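Local coordinates for solute Binding Protein BlMnBP1, Blac_00780 in complex with mannopentaose (Bifidobacterium, PDB 6I5W) that binds manno-oligosaccharides such as mannopentaose and probably hands them to its ABC transporter for uptake, at residues 1-6 against 316-321. Residues are numbered along the deposited sequence; the frame is centred on the assembly and turned at random.
Sequences GNKTGI and EKQEAS. With ZN (zinc ion), chain Y; ZN (zinc ion), chain U.
K3 CG and CD lie over one face of the Q318 carboxamide, CD 3.5 Å from NE2, the two side chains crossing at about a right angle; G1 O approaches NE2 from the other side of the amide plane, at 3.7 Å. The backbone N of K3 donates to Q318 OE1 over 3.0 Å, tilted 21° from the carbonyl plane. An Asx turn and an ST turn sharing T4 shape this N-terminal loop, which packs on helix 315-330 of a fold assigned to the solute-binding protein family. The evidence is two bonds, T4 N to N2 OD1 (3.2 Å) and I6 N to T4 OG1 (3.1 Å); a chi1 of 75° puts T4 OG1 between its own backbone N and carbonyl carbon, from where it can accept the I6 N-H. T4 CG2 then faces the helix, 3.4 Å from Q318 CB. With an alanine at Q318, the K3 N-H would probably lose its acceptor and the lysine chain its cover on one side. K3 NZ hydrogen-bonds to the carbonyl oxygen of I313, a residue that also touches Q318, as does V100. At the other end of the contact, I6 CD1 meets E319 CG at 3.7 Å, the two side chains again crossing nearly at a right angle. Beyond that methylene, K315 bonds to E319 OE1, and both carboxylate oxygens, OE1 and OE2, chelate a zinc ion at 2.1 Å.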
ATOM      1  N   GLY A   1       7.786 -24.866   2.676  1.00 56.30           N
ATOM      2  CA  GLY A   1       7.387 -26.049   3.409  1.00 54.49           C
ATOM      3  C   GLY A   1       6.028 -25.848   4.052  1.00 60.66           C
ATOM      4  O   GLY A   1       5.891 -25.048   4.995  1.00 56.06           O
ATOM      5  N   ASN A   2       5.012 -26.542   3.528  1.00 60.59           N
ATOM      6  CA  ASN A   2       3.713 -26.636   4.193  1.00 50.29           C
ATOM      7  C   ASN A   2       3.708 -27.916   5.016  1.00 51.94           C
ATOM      8  O   ASN A   2       3.423 -28.992   4.485  1.00 61.61           O
ATOM      9  CB  ASN A   2       2.572 -26.664   3.190  1.00 49.44           C
ATOM     10  CG  ASN A   2       1.230 -26.564   3.862  1.00 55.81           C
ATOM     11  OD1 ASN A   2       1.146 -26.616   5.086  1.00 63.08           O
ATOM     12  ND2 ASN A   2       0.173 -26.411   3.082  1.00 54.01           N
ATOM     13  N   LYS A   3       3.995 -27.803   6.320  1.00 53.08           N
ATOM     14  CA  LYS A   3       4.079 -28.963   7.205  1.00 64.86           C
ATOM     15  C   LYS A   3       2.720 -29.450   7.716  1.00 60.70           C
ATOM     16  O   LYS A   3       2.665 -30.493   8.387  1.00 54.33           O
ATOM     17  CB  LYS A   3       4.954 -28.659   8.433  1.00 58.40           C
ATOM     18  CG  LYS A   3       6.425 -28.333   8.164  1.00 68.89           C
ATOM     19  CD  LYS A   3       7.058 -27.691   9.404  1.00 65.08           C
ATOM     20  CE  LYS A   3       8.567 -27.535   9.302  1.00 59.11           C
ATOM     21  NZ  LYS A   3       9.107 -27.113  10.626  1.00 47.39           N
ATOM     22  N   THR A   4       1.638 -28.721   7.435  1.00 53.31           N
ATOM     23  CA  THR A   4       0.345 -29.056   8.004  1.00 52.20           C
ATOM     24  C   THR A   4      -0.473 -29.993   7.125  1.00 46.50           C
ATOM     25  O   THR A   4      -1.536 -30.441   7.563  1.00 48.59           O
ATOM     26  CB  THR A   4      -0.523 -27.806   8.242  1.00 50.89           C
ATOM     27  OG1 THR A   4      -1.042 -27.336   6.983  1.00 49.10           O
ATOM     28  CG2 THR A   4       0.258 -26.721   8.913  1.00 47.78           C
ATOM     29  N   GLY A   5      -0.072 -30.206   5.877  1.00 43.14           N
ATOM     30  CA  GLY A   5      -0.841 -31.022   4.966  1.00 46.42           C
ATOM     31  C   GLY A   5      -2.263 -30.568   4.708  1.00 48.61           C
ATOM     32  O   GLY A   5      -3.036 -31.277   4.061  1.00 52.59           O
ATOM     33  N   ILE A   6      -2.631 -29.403   5.217  1.00 42.94           N
ATOM     34  CA  ILE A   6      -3.926 -28.796   4.938  1.00 53.56           C
ATOM     35  C   ILE A   6      -3.674 -27.432   4.325  1.00 52.19           C
ATOM     36  O   ILE A   6      -2.738 -26.727   4.726  1.00 41.35           O
ATOM     37  CB  ILE A   6      -4.806 -28.661   6.199  1.00 55.78           C
ATOM     38  CG1 ILE A   6      -3.988 -28.033   7.321  1.00 51.43           C
ATOM     39  CG2 ILE A   6      -5.368 -30.047   6.594  1.00 62.04           C
ATOM     40  CD1 ILE A   6      -4.828 -27.339   8.361  1.00 67.90           C
ATOM     41  N   GLU A 316       1.751 -27.660  14.364  1.00 41.69           N
ATOM     42  CA  GLU A 316       0.666 -27.078  15.186  1.00 59.35           C
ATOM     43  C   GLU A 316       0.663 -25.552  15.024  1.00 51.11           C
ATOM     44  O   GLU A 316      -0.419 -24.995  14.894  1.00 43.92           O
ATOM     45  CB  GLU A 316       0.811 -27.471  16.656  1.00 68.34           C
ATOM     46  CG  GLU A 316      -0.500 -27.871  17.311  1.00 95.95           C
ATOM     47  CD  GLU A 316      -0.418 -28.397  18.742  1.00113.45           C
ATOM     48  OE1 GLU A 316       0.530 -29.124  19.055  1.00107.71           O
ATOM     49  OE2 GLU A 316      -1.320 -28.096  19.537  1.00138.25           O
ATOM     50  N   LYS A 317       1.826 -24.911  15.018  1.00 34.38           N
ATOM     51  CA  LYS A 317       1.937 -23.434  14.937  1.00 45.39           C
ATOM     52  C   LYS A 317       1.515 -22.984  13.532  1.00 34.18           C
ATOM     53  O   LYS A 317       0.779 -22.046  13.459  1.00 37.12           O
ATOM     54  CB  LYS A 317       3.312 -22.975  15.443  1.00 48.53           C
ATOM     55  CG  LYS A 317       3.374 -22.740  16.953  1.00 50.49           C
ATOM     56  CD  LYS A 317       4.693 -22.228  17.521  1.00 56.14           C
ATOM     57  CE  LYS A 317       5.262 -21.022  16.804  1.00 57.95           C
ATOM     58  NZ  LYS A 317       5.700 -19.936  17.719  1.00 63.88           N
ATOM     59  N   GLN A 318       1.916 -23.657  12.457  1.00 40.15           N
ATOM     60  CA  GLN A 318       1.445 -23.289  11.132  1.00 38.40           C
ATOM     61  C   GLN A 318      -0.068 -23.422  11.040  1.00 42.81           C
ATOM     62  O   GLN A 318      -0.744 -22.565  10.449  1.00 34.84           O
ATOM     63  CB  GLN A 318       2.131 -24.155  10.068  1.00 35.81           C
ATOM     64  CG  GLN A 318       3.656 -24.063  10.042  1.00 32.80           C
ATOM     65  CD  GLN A 318       4.240 -24.777   8.825  1.00 44.37           C
ATOM     66  OE1 GLN A 318       3.504 -25.419   8.061  1.00 36.00           O
ATOM     67  NE2 GLN A 318       5.562 -24.659   8.622  1.00 44.47           N
ATOM     68  N   GLU A 319      -0.618 -24.483  11.624  1.00 36.16           N
ATOM     69  CA  GLU A 319      -2.064 -24.670  11.616  1.00 49.57           C
ATOM     70  C   GLU A 319      -2.747 -23.502  12.302  1.00 37.62           C
ATOM     71  O   GLU A 319      -3.687 -22.904  11.767  1.00 39.47           O
ATOM     72  CB  GLU A 319      -2.446 -25.974  12.327  1.00 61.83           C
ATOM     73  CG  GLU A 319      -2.797 -27.165  11.443  1.00 77.77           C
ATOM     74  CD  GLU A 319      -3.475 -28.312  12.237  1.00124.03           C
ATOM     75  OE1 GLU A 319      -2.847 -29.356  12.503  1.00127.29           O
ATOM     76  OE2 GLU A 319      -4.650 -28.180  12.636  1.00152.59           O
ATOM     77  N   ALA A 320      -2.296 -23.180  13.521  1.00 32.49           N
ATOM     78  CA  ALA A 320      -2.892 -22.090  14.277  1.00 42.10           C
ATOM     79  C   ALA A 320      -2.740 -20.772  13.528  1.00 33.77           C
ATOM     80  O   ALA A 320      -3.677 -19.981  13.466  1.00 33.81           O
ATOM     81  CB  ALA A 320      -2.253 -22.023  15.667  1.00 39.43           C
ATOM     82  N   SER A 321      -1.565 -20.528  12.949  1.00 36.58           N
ATOM     83  CA  SER A 321      -1.370 -19.326  12.157  1.00 34.33           C
ATOM     84  C   SER A 321      -2.362 -19.280  10.993  1.00 34.92           C
ATOM     85  O   SER A 321      -3.050 -18.284  10.795  1.00 28.09           O
ATOM     86  CB  SER A 321       0.081 -19.268  11.672  1.00 33.31           C
ATOM     87  OG  SER A 321       0.970 -19.072  12.777  1.00 32.00           O
TER
HETATM   88 ZN    ZN Y 728      -4.352 -29.808  13.896  1.00129.13          ZN
HETATM   89 ZN    ZN U 724       5.669 -18.498  17.727  1.00103.35          ZN
HETATM   90  O   HOH W   1       7.855 -17.926  18.700  1.00 57.20           O
HETATM   91  O   HOH W   2       7.466 -20.005  16.692  1.00 47.83           O